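Local coordinates for protein SusD homolog (Bacteroides thetaiotaomicron, PDB 4MRU) that probably binds mucin O-glycans at the bacterial surface, as a SusD-like outer-membrane lipoprotein of the kind that captures glycans for uptake, at residues Thr61-Leu66 with Ile298-Ser303; Asp172-Gly177 with Lys191-Arg196; Asp186-Lys191 with Asp237-His242; Asp257-Ala262 with Tyr311-Met316. All coordinates share one frame; numbering follows the deposited sequence.

Contact 1: Thr61-Leu66 with Ile298-Ser303; sequences TRTGWL and INSPFS
T63 sits inside the type I beta turn from R62 to W65 and presses its methyl against the loop that leads into helix 304-309 of this SusD-like fold. Its CG2 lies 3.3 Å from the carbonyl O of F302 and 4.0 Å from S300 CB. A chi1 of 57° puts CG2 anti to the carbonyl carbon, the methyl coming nearest the loop, and leaves OG1 to bond D304 at the start of that helix. L66 CD2 comes within 4.2 Å of the amide carbon CG of N299.

The rest of the junction is wet. One water stands 2.9 Å from both T63 O and S300 O, joining turn to loop. A second is 2.8 Å from W65 O and is weakly held by N299 ND2. The same ND2 donates to a third water at 2.8 Å, which gives a weak bond to L66 O. K449 fixes the other end of the N299 amide by binding OD1.

Further out, R62 ties the turn to D257 and D304 by salt bridges, and S303 is the N-cap of the helix, its OG accepting from D306 N. An ST turn closes within the loop: S300 OG, anti to its own N, accepts from F302 N at 3.0 Å and 161°.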
# COMPACT_ATOMS: atom_id res chain seq x y z
N THR A 61 13.90 12.80 7.64
CA THR A 61 14.75 13.99 7.69
C THR A 61 15.59 14.08 8.92
O THR A 61 16.52 14.90 8.98
CB THR A 61 13.88 15.27 7.71
OG1 THR A 61 13.00 15.22 8.85
CG2 THR A 61 13.10 15.40 6.45
N ARG A 62 15.32 13.23 9.91
CA ARG A 62 15.98 13.38 11.21
C ARG A 62 17.30 12.62 11.26
O ARG A 62 17.32 11.41 11.43
CB ARG A 62 15.05 12.95 12.35
CG ARG A 62 13.77 13.81 12.41
CD ARG A 62 14.10 15.29 12.64
NE ARG A 62 12.93 16.14 12.48
CZ ARG A 62 12.95 17.46 12.49
NH1 ARG A 62 14.10 18.13 12.67
NH2 ARG A 62 11.79 18.13 12.32
N THR A 63 18.40 13.39 11.16
CA THR A 63 19.77 12.83 11.00
C THR A 63 20.26 12.18 12.26
O THR A 63 21.20 11.36 12.22
CB THR A 63 20.77 13.92 10.56
OG1 THR A 63 20.76 15.01 11.50
CG2 THR A 63 20.38 14.41 9.18
N GLY A 64 19.64 12.50 13.38
CA GLY A 64 19.97 11.84 14.63
C GLY A 64 19.43 10.43 14.75
O GLY A 64 19.84 9.69 15.62
N TRP A 65 18.51 10.03 13.88
CA TRP A 65 17.95 8.68 13.96
C TRP A 65 18.92 7.68 13.32
O TRP A 65 19.13 7.71 12.09
CB TRP A 65 16.58 8.56 13.28
CG TRP A 65 15.45 9.40 13.84
CD1 TRP A 65 15.47 10.16 14.97
CD2 TRP A 65 14.12 9.51 13.32
NE1 TRP A 65 14.25 10.76 15.16
CE2 TRP A 65 13.41 10.37 14.17
CE3 TRP A 65 13.47 8.98 12.20
CZ2 TRP A 65 12.10 10.71 13.95
CZ3 TRP A 65 12.16 9.34 11.98
CH2 TRP A 65 11.50 10.21 12.84
N LEU A 66 19.42 6.75 14.12
CA LEU A 66 20.37 5.72 13.63
C LEU A 66 19.82 4.29 13.57
O LEU A 66 20.49 3.41 13.02
CB LEU A 66 21.62 5.74 14.51
CG LEU A 66 22.36 7.10 14.50
CD1 LEU A 66 23.55 7.06 15.43
CD2 LEU A 66 22.79 7.50 13.12
N ILE A 298 20.16 6.10 4.29
CA ILE A 298 21.37 6.82 4.46
C ILE A 298 21.48 7.29 5.91
O ILE A 298 20.50 7.26 6.61
CB ILE A 298 21.38 8.07 3.58
CG1 ILE A 298 20.21 8.99 3.94
CG2 ILE A 298 21.35 7.68 2.08
CD1 ILE A 298 20.29 10.38 3.34
N ASN A 299 22.68 7.74 6.30
CA ASN A 299 22.92 8.48 7.53
C ASN A 299 23.56 9.80 7.11
O ASN A 299 24.77 9.88 6.98
CB ASN A 299 23.81 7.71 8.51
CG ASN A 299 23.18 6.42 9.07
OD1 ASN A 299 23.90 5.54 9.52
ND2 ASN A 299 21.89 6.35 9.12
N SER A 300 22.76 10.81 6.81
CA SER A 300 23.31 12.05 6.28
C SER A 300 24.24 12.72 7.28
O SER A 300 23.93 12.76 8.46
CB SER A 300 22.19 13.05 5.94
OG SER A 300 22.72 14.31 5.51
N PRO A 301 25.35 13.33 6.80
CA PRO A 301 26.21 14.17 7.68
C PRO A 301 25.72 15.59 7.80
O PRO A 301 26.33 16.38 8.49
CB PRO A 301 27.54 14.17 6.94
CG PRO A 301 27.15 14.08 5.49
CD PRO A 301 25.87 13.26 5.42
N PHE A 302 24.64 15.94 7.12
CA PHE A 302 24.13 17.31 7.18
C PHE A 302 23.11 17.50 8.31
O PHE A 302 22.84 16.56 9.08
CB PHE A 302 23.56 17.64 5.80
CG PHE A 302 24.62 17.65 4.73
CD1 PHE A 302 25.76 18.44 4.87
CD2 PHE A 302 24.54 16.81 3.64
CE1 PHE A 302 26.76 18.43 3.90
CE2 PHE A 302 25.52 16.80 2.68
CZ PHE A 302 26.63 17.61 2.79
N SER A 303 22.56 18.72 8.42
CA SER A 303 21.61 19.08 9.47
C SER A 303 20.21 18.65 9.10
O SER A 303 19.92 18.41 7.93
CB SER A 303 21.64 20.59 9.75
OG SER A 303 21.01 21.36 8.70
O HOH W 1 22.93 10.55 10.04
O HOH W 2 20.33 9.13 10.01
O HOH W 3 20.53 4.21 10.31

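Contact 2: Asp172-Gly177 with Lys191-Arg196; sequences DNMTEG and KLQQWR
M174 and L192 bring their CA atoms to 6.1 Å where the chain leaving helix 152-173 passes the first turn of helix 192-209, K191 being the N-cap of the latter. This is the connection between two consecutive helices of the TPR-like fold, near its surface, with thirteen residues of connecting loop between the two segments.

M174, a selenomethionine, carries the apolar part. Its CB meets L192 CB at 4.0 Å, and its chain then runs out extended, crossing R196 at about a right angle so that SE rests 3.6 Å from R196 CD. The terminal CE lies obliquely by the R196 guanidinium, which is itself steered by a salt bridge from NE to D167.

Q193 bends at chi2 (70°), which swings its amide back over the loop. NE2 donates to T175 O at 3.0 Å, approaching from well above the carbonyl plane, and at the same time borders CB and CG of M174. Cut back to an alanine, this position would probably leave T175 O without its side-chain donor and one flank of the M174 chain uncovered.

A water takes up the same carbonyl, 2.7 Å from T175 O; it also reaches G177 O and accepts from K191 NZ. NZ makes a long salt bridge as well, 3.9 Å to E176 OE2. That carboxylate oxygen is tied back into its own loop: G177 N donates to E176 OE2 almost straight, 2.8 Å and 171°, meeting it on the anti side.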
# COMPACT_ATOMS: atom_id res chain seq x y z
N ASP A 172 -28.13 -8.66 -0.63
CA ASP A 172 -29.47 -9.06 -0.22
C ASP A 172 -30.24 -7.99 0.54
O ASP A 172 -31.47 -8.08 0.65
CB ASP A 172 -29.44 -10.30 0.66
CG ASP A 172 -29.02 -11.55 -0.10
OD1 ASP A 172 -29.06 -11.55 -1.34
OD2 ASP A 172 -28.66 -12.54 0.57
N ASN A 173 -29.55 -6.98 1.07
CA ASN A 173 -30.23 -5.94 1.86
C ASN A 173 -30.18 -4.50 1.32
O ASN A 173 -30.85 -3.61 1.85
CB ASN A 173 -29.67 -5.94 3.27
CG ASN A 173 -30.07 -7.18 4.01
OD1 ASN A 173 -31.20 -7.29 4.45
ND2 ASN A 173 -29.16 -8.14 4.10
N MSE A 174 -29.44 -4.29 0.25
CA MSE A 174 -29.32 -2.94 -0.26
C MSE A 174 -30.58 -2.49 -0.96
O MSE A 174 -31.36 -3.28 -1.53
CB MSE A 174 -28.17 -2.89 -1.23
CG MSE A 174 -28.45 -3.47 -2.61
SE MSE A 174 -26.60 -3.53 -3.30
CE MSE A 174 -27.04 -4.54 -4.97
N THR A 175 -30.80 -1.19 -0.89
CA THR A 175 -31.91 -0.57 -1.53
C THR A 175 -31.47 0.73 -2.18
O THR A 175 -30.34 1.25 -1.98
CB THR A 175 -33.03 -0.25 -0.52
OG1 THR A 175 -32.63 0.89 0.26
CG2 THR A 175 -33.36 -1.46 0.41
N GLU A 176 -32.40 1.26 -2.94
CA GLU A 176 -32.36 2.64 -3.32
C GLU A 176 -32.77 3.52 -2.12
O GLU A 176 -33.36 3.06 -1.12
CB GLU A 176 -33.29 2.82 -4.52
CG GLU A 176 -33.34 4.21 -5.11
CD GLU A 176 -31.97 4.71 -5.51
OE1 GLU A 176 -31.44 4.28 -6.57
OE2 GLU A 176 -31.43 5.54 -4.75
N GLY A 177 -32.43 4.79 -2.21
CA GLY A 177 -32.62 5.70 -1.10
C GLY A 177 -31.66 5.43 0.04
O GLY A 177 -30.61 4.84 -0.15
N LYS A 191 -23.79 4.45 1.16
CA LYS A 191 -24.16 3.92 -0.15
C LYS A 191 -23.63 2.51 -0.33
O LYS A 191 -22.47 2.29 -0.69
CB LYS A 191 -23.68 4.88 -1.26
CG LYS A 191 -24.17 4.53 -2.66
CD LYS A 191 -25.59 5.04 -2.88
CE LYS A 191 -26.13 4.62 -4.24
NZ LYS A 191 -27.60 4.87 -4.26
N LEU A 192 -24.50 1.54 -0.08
CA LEU A 192 -24.08 0.15 -0.07
C LEU A 192 -23.63 -0.33 -1.45
O LEU A 192 -22.77 -1.20 -1.56
CB LEU A 192 -25.21 -0.73 0.43
CG LEU A 192 -25.76 -0.41 1.83
CD1 LEU A 192 -26.71 -1.51 2.25
CD2 LEU A 192 -24.68 -0.21 2.88
N GLN A 193 -24.19 0.24 -2.52
CA GLN A 193 -23.77 -0.06 -3.88
C GLN A 193 -22.30 0.24 -4.08
O GLN A 193 -21.57 -0.51 -4.72
CB GLN A 193 -24.65 0.75 -4.90
CG GLN A 193 -26.11 0.33 -4.93
CD GLN A 193 -26.94 0.70 -3.67
OE1 GLN A 193 -26.54 1.53 -2.84
NE2 GLN A 193 -28.11 0.05 -3.53
N GLN A 194 -21.84 1.35 -3.52
CA GLN A 194 -20.42 1.71 -3.63
C GLN A 194 -19.57 0.80 -2.77
O GLN A 194 -18.48 0.43 -3.19
CB GLN A 194 -20.20 3.19 -3.29
CG GLN A 194 -20.67 4.11 -4.40
CD GLN A 194 -20.53 5.56 -4.02
OE1 GLN A 194 -20.90 5.97 -2.91
NE2 GLN A 194 -19.93 6.34 -4.89
N TRP A 195 -20.04 0.45 -1.56
CA TRP A 195 -19.33 -0.55 -0.75
C TRP A 195 -19.13 -1.86 -1.53
O TRP A 195 -18.05 -2.46 -1.43
CB TRP A 195 -20.03 -0.81 0.59
CG TRP A 195 -19.73 0.23 1.59
CD1 TRP A 195 -20.58 1.17 2.08
CD2 TRP A 195 -18.45 0.49 2.18
NE1 TRP A 195 -19.92 1.99 2.99
CE2 TRP A 195 -18.61 1.60 3.06
CE3 TRP A 195 -17.19 -0.08 2.03
CZ2 TRP A 195 -17.54 2.13 3.78
CZ3 TRP A 195 -16.11 0.45 2.76
CH2 TRP A 195 -16.30 1.52 3.65
N ARG A 196 -20.11 -2.28 -2.35
CA ARG A 196 -19.89 -3.51 -3.14
C ARG A 196 -18.80 -3.36 -4.22
O ARG A 196 -18.01 -4.27 -4.43
CB ARG A 196 -21.19 -4.01 -3.79
CG ARG A 196 -22.18 -4.47 -2.73
CD ARG A 196 -23.36 -5.20 -3.37
NE ARG A 196 -22.91 -6.47 -3.85
CZ ARG A 196 -23.12 -6.97 -5.06
NH1 ARG A 196 -23.82 -6.32 -5.97
NH2 ARG A 196 -22.63 -8.16 -5.34
O HOH W 4 -29.22 3.71 -2.36

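Contact 3: Asp186-Lys191 with Asp237-His242; sequences DVYYGK and DNALFH. With EDO (1,2-ethanediol), chain J.
H242 reaches across to D186 and Y189, and its side chain can be followed atom by atom. CB passes 3.3 Å from Y189 OH. CG is anti to the carbonyl carbon (chi1 -56°), which sets the ring beside its own backbone N, where ND1 and N can both reach D186 O. ND1 donates to it at 2.9 Å with that oxygen in the ring plane. CE1, next along the same edge, lies 3.5 Å from V187 O. The backbone N of H242 donates to D186 O also at 2.9 Å, and the two donors come from opposite faces of the carbonyl plane. The Y189 and H242 rings meet obliquely, centroids 5.5 Å apart and planes at 43°.

H242 follows strand 239-241, which pairs antiparallel with strand 322-325; the loop before helix 192-209 lies against it and closes in a type I' turn, Y188 to K191. V187 makes the loop's main apolar contacts with the strand. Its CA makes a CH...O contact of 3.1 Å with L240 O, while CG1 packs on A239 and CG2 on the F241 ring.

At the far end Y188 OH donates to D237 O at 2.7 Å, and its ring carbon CZ touches A239 CB. A water links V187 O, N238 O and L240 N. Near H242, the D186 carboxylate pairs with R29, and Y189 OH shares a hydrogen bond with O1 of an ethanediol, probably from the crystallisation liquor.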
# COMPACT_ATOMS: atom_id res chain seq x y z
N ASP A 186 -17.91 7.48 6.86
CA ASP A 186 -17.27 8.66 6.20
C ASP A 186 -16.45 8.32 4.99
O ASP A 186 -15.56 9.09 4.55
CB ASP A 186 -16.44 9.43 7.24
CG ASP A 186 -17.33 10.23 8.21
OD1 ASP A 186 -18.55 10.32 7.97
OD2 ASP A 186 -16.80 10.79 9.17
N VAL A 187 -16.75 7.17 4.41
CA VAL A 187 -16.13 6.72 3.15
C VAL A 187 -17.18 6.89 2.06
O VAL A 187 -16.99 7.69 1.14
CB VAL A 187 -15.62 5.29 3.23
CG1 VAL A 187 -15.18 4.76 1.85
CG2 VAL A 187 -14.44 5.23 4.19
N TYR A 188 -18.30 6.17 2.20
CA TYR A 188 -19.37 6.22 1.19
C TYR A 188 -20.70 6.75 1.69
O TYR A 188 -21.71 6.71 0.95
CB TYR A 188 -19.55 4.83 0.57
CG TYR A 188 -18.46 4.42 -0.37
CD1 TYR A 188 -18.07 5.22 -1.44
CD2 TYR A 188 -17.84 3.19 -0.22
CE1 TYR A 188 -17.08 4.81 -2.32
CE2 TYR A 188 -16.88 2.77 -1.10
CZ TYR A 188 -16.49 3.58 -2.14
OH TYR A 188 -15.54 3.09 -3.00
N TYR A 189 -20.73 7.30 2.90
CA TYR A 189 -21.92 7.91 3.46
C TYR A 189 -23.15 7.04 3.23
O TYR A 189 -24.22 7.51 2.86
CB TYR A 189 -22.08 9.31 2.86
CG TYR A 189 -20.87 10.19 3.18
CD1 TYR A 189 -20.77 10.84 4.39
CD2 TYR A 189 -19.80 10.32 2.27
CE1 TYR A 189 -19.66 11.63 4.70
CE2 TYR A 189 -18.70 11.08 2.56
CZ TYR A 189 -18.64 11.74 3.78
OH TYR A 189 -17.55 12.51 4.08
N GLY A 190 -22.98 5.77 3.47
CA GLY A 190 -24.14 4.87 3.55
C GLY A 190 -24.54 4.22 2.24
O GLY A 190 -25.52 3.49 2.20
N LYS A 191 -23.79 4.45 1.16
CA LYS A 191 -24.16 3.92 -0.15
C LYS A 191 -23.63 2.51 -0.33
O LYS A 191 -22.47 2.29 -0.69
CB LYS A 191 -23.68 4.88 -1.26
CG LYS A 191 -24.17 4.53 -2.66
CD LYS A 191 -25.59 5.04 -2.88
CE LYS A 191 -26.13 4.62 -4.24
NZ LYS A 191 -27.60 4.87 -4.26
N ASP A 237 -16.42 6.88 -7.73
CA ASP A 237 -16.63 5.75 -6.84
C ASP A 237 -15.37 5.37 -6.03
O ASP A 237 -15.37 4.35 -5.38
CB ASP A 237 -17.13 4.56 -7.66
CG ASP A 237 -18.54 4.80 -8.20
OD1 ASP A 237 -19.32 5.46 -7.46
OD2 ASP A 237 -18.87 4.31 -9.30
N ASN A 238 -14.30 6.15 -6.11
CA ASN A 238 -13.09 5.84 -5.36
C ASN A 238 -13.44 5.77 -3.88
O ASN A 238 -14.30 6.54 -3.41
CB ASN A 238 -12.01 6.92 -5.56
CG ASN A 238 -11.45 6.96 -6.99
OD1 ASN A 238 -11.62 6.03 -7.77
ND2 ASN A 238 -10.74 8.04 -7.31
N ALA A 239 -12.75 4.90 -3.15
CA ALA A 239 -12.92 4.74 -1.71
C ALA A 239 -11.94 5.67 -1.00
O ALA A 239 -10.72 5.45 -1.05
CB ALA A 239 -12.65 3.32 -1.31
N LEU A 240 -12.48 6.72 -0.39
CA LEU A 240 -11.71 7.69 0.34
C LEU A 240 -12.29 7.78 1.73
O LEU A 240 -13.53 7.87 1.88
CB LEU A 240 -11.82 9.06 -0.29
CG LEU A 240 -10.95 9.51 -1.46
CD1 LEU A 240 -10.91 8.50 -2.56
CD2 LEU A 240 -11.53 10.85 -1.92
N PHE A 241 -11.43 7.83 2.75
CA PHE A 241 -11.88 8.11 4.12
C PHE A 241 -11.75 9.61 4.31
O PHE A 241 -10.66 10.16 4.40
CB PHE A 241 -11.09 7.30 5.14
CG PHE A 241 -11.43 7.58 6.57
CD1 PHE A 241 -12.77 7.59 7.00
CD2 PHE A 241 -10.42 7.78 7.51
CE1 PHE A 241 -13.09 7.80 8.32
CE2 PHE A 241 -10.74 7.99 8.84
CZ PHE A 241 -12.07 8.01 9.24
N HIS A 242 -12.90 10.27 4.37
CA HIS A 242 -12.95 11.69 4.54
C HIS A 242 -12.89 12.04 6.01
O HIS A 242 -13.53 11.40 6.88
CB HIS A 242 -14.27 12.24 3.96
CG HIS A 242 -14.49 11.90 2.54
ND1 HIS A 242 -15.04 10.71 2.15
CD2 HIS A 242 -14.21 12.57 1.39
CE1 HIS A 242 -15.12 10.66 0.83
NE2 HIS A 242 -14.60 11.77 0.35
C1 EDO J . -16.85 13.39 7.05
O1 EDO J . -17.46 14.12 6.01
C2 EDO J . -15.59 14.13 7.47
O2 EDO J . -15.76 15.55 7.37
O HOH W 5 -14.07 11.02 9.41
O HOH W 6 -15.21 7.63 -0.97

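Contact 4: Asp257-Ala262 with Tyr311-Met316; sequences DYRVGA and YSNRLM
Strand 258-260, one half of a small antiparallel sheet with strand 58-60, is met here by the loop 311-316 in the buried interior. A single, nearly straight bond joins the backbones: V260 N donates to S312 O at 2.9 Å and 172°. V260 CG2 leans over the next peptide, 3.5 Å from N313 C.

R259 does most of the rest. Its CB borders S312 O, and the bend at chi2 (-70°) brings CD to 3.3 Å from S312 O and the guanidinium on to N313. The guanidinium and amide planes are 21° apart and stacked, with NH1 3.3 Å from N313 CG. NH1 does not bond to that amide; it donates to Y258 O at 2.8 Å and also to F252 O, while NE is used by I308 O. N313 has its CG anti to the backbone N (chi1 -165°), which brings the amide against the guanidinium, and ND2 bonds weakly to F252 O.

A leucine in place of R259 would probably leave the carbonyls of Y258 and I308 without this donor and the N313 amide without the flat group that it stacks on.

R314 N, 3.6 Å from V260 CG2, is buried with no partner in the model. The positive charge of R259 is met by main-chain carbonyls of strand 258-260 and of helices 248-254 and 304-309, whose partial negative charges are likely to offset it in this buried setting.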
# COMPACT_ATOMS: atom_id res chain seq x y z
N ASP A 257 9.18 15.59 9.49
CA ASP A 257 9.99 14.43 9.73
C ASP A 257 10.28 13.61 8.45
O ASP A 257 11.08 12.70 8.47
CB ASP A 257 9.34 13.50 10.75
CG ASP A 257 9.50 13.95 12.18
OD1 ASP A 257 10.21 14.94 12.46
OD2 ASP A 257 8.90 13.28 13.05
N TYR A 258 9.60 13.90 7.35
CA TYR A 258 9.74 13.14 6.10
C TYR A 258 9.77 14.06 4.89
O TYR A 258 9.07 15.09 4.83
CB TYR A 258 8.59 12.11 5.92
CG TYR A 258 8.44 11.28 7.15
CD1 TYR A 258 9.28 10.20 7.38
CD2 TYR A 258 7.60 11.70 8.20
CE1 TYR A 258 9.22 9.50 8.59
CE2 TYR A 258 7.57 10.99 9.41
CZ TYR A 258 8.39 9.91 9.58
OH TYR A 258 8.38 9.27 10.77
N ARG A 259 10.56 13.66 3.89
CA ARG A 259 10.51 14.30 2.60
C ARG A 259 10.45 13.22 1.53
O ARG A 259 10.63 12.04 1.80
CB ARG A 259 11.70 15.26 2.38
CG ARG A 259 11.74 16.50 3.27
CD ARG A 259 10.63 17.40 2.83
NE ARG A 259 10.39 18.64 3.58
CZ ARG A 259 9.38 18.85 4.43
NH1 ARG A 259 8.57 17.87 4.83
NH2 ARG A 259 9.19 20.06 4.91
N VAL A 260 10.21 13.65 0.32
CA VAL A 260 10.03 12.75 -0.78
C VAL A 260 11.34 12.05 -1.14
O VAL A 260 12.42 12.65 -1.14
CB VAL A 260 9.44 13.51 -2.00
CG1 VAL A 260 9.26 12.57 -3.17
CG2 VAL A 260 8.13 14.13 -1.63
N GLY A 261 11.21 10.77 -1.49
CA GLY A 261 12.32 9.93 -1.83
C GLY A 261 12.83 10.09 -3.25
O GLY A 261 12.11 10.57 -4.15
N ALA A 262 14.07 9.66 -3.46
CA ALA A 262 14.74 9.82 -4.73
C ALA A 262 14.03 9.04 -5.83
O ALA A 262 13.98 9.49 -6.98
CB ALA A 262 16.17 9.35 -4.62
N TYR A 311 14.86 19.16 -0.10
CA TYR A 311 14.09 18.14 -0.80
C TYR A 311 12.60 18.48 -0.78
O TYR A 311 12.11 19.08 0.15
CB TYR A 311 14.33 16.76 -0.17
CG TYR A 311 15.79 16.44 -0.16
CD1 TYR A 311 16.43 16.05 -1.33
CD2 TYR A 311 16.53 16.51 1.00
CE1 TYR A 311 17.79 15.78 -1.34
CE2 TYR A 311 17.89 16.25 1.01
CZ TYR A 311 18.52 15.90 -0.18
OH TYR A 311 19.87 15.64 -0.18
N SER A 312 11.92 18.08 -1.84
CA SER A 312 10.49 18.26 -1.96
C SER A 312 9.75 17.57 -0.81
O SER A 312 10.17 16.51 -0.36
CB SER A 312 10.00 17.69 -3.30
OG SER A 312 10.49 18.43 -4.38
N ASN A 313 8.63 18.16 -0.43
CA ASN A 313 7.62 17.54 0.42
C ASN A 313 6.50 16.97 -0.44
O ASN A 313 6.37 17.32 -1.60
CB ASN A 313 7.02 18.59 1.36
CG ASN A 313 6.24 18.00 2.52
OD1 ASN A 313 6.13 16.80 2.69
ND2 ASN A 313 5.68 18.87 3.31
N ARG A 314 5.70 16.08 0.11
CA ARG A 314 4.43 15.85 -0.52
C ARG A 314 3.57 17.11 -0.38
O ARG A 314 3.77 17.88 0.52
CB ARG A 314 3.72 14.60 0.03
CG ARG A 314 3.30 14.62 1.46
CD ARG A 314 2.66 13.26 1.80
NE ARG A 314 1.27 13.19 1.33
CZ ARG A 314 0.30 12.46 1.91
NH1 ARG A 314 0.56 11.67 2.95
NH2 ARG A 314 -0.92 12.52 1.45
N LEU A 315 2.63 17.27 -1.31
CA LEU A 315 1.67 18.38 -1.32
C LEU A 315 0.38 17.89 -0.69
O LEU A 315 -0.29 17.04 -1.25
CB LEU A 315 1.43 18.85 -2.74
CG LEU A 315 0.43 20.01 -2.90
CD1 LEU A 315 0.97 21.26 -2.20
CD2 LEU A 315 0.12 20.27 -4.36
N MSE A 316 0.09 18.33 0.52
CA MSE A 316 -1.11 17.96 1.20
C MSE A 316 -1.55 19.02 2.16
O MSE A 316 -0.77 19.94 2.51
CB MSE A 316 -0.85 16.67 1.97
CG MSE A 316 0.02 16.90 3.20
SE MSE A 316 0.31 15.13 4.04
CE MSE A 316 -1.56 14.63 4.26

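The four contacts fall into two pairs. Contacts 1 and 4 have centres 15 Å apart and join directly: T61 N lies 2.9 Å from D257 O, and T61 CG2 packs 3.6 Å from R259 CG. Contacts 2 and 3, 12 Å apart between centres, share K191, and Q194 NE2 reaches D237 OD1 at 2.8 Å, while W195 packs on V187 and Y188. Contacts 1 and 2 sit on opposite sides of the chain's centre, centres 50 Å apart, and along the sequence contacts 2 and 3 are nested within the loop that contact 1 closes. Contacts 3 and 4 approach to about 10 Å between nearest atoms. All four lie away from the magnesium-binding residue N373.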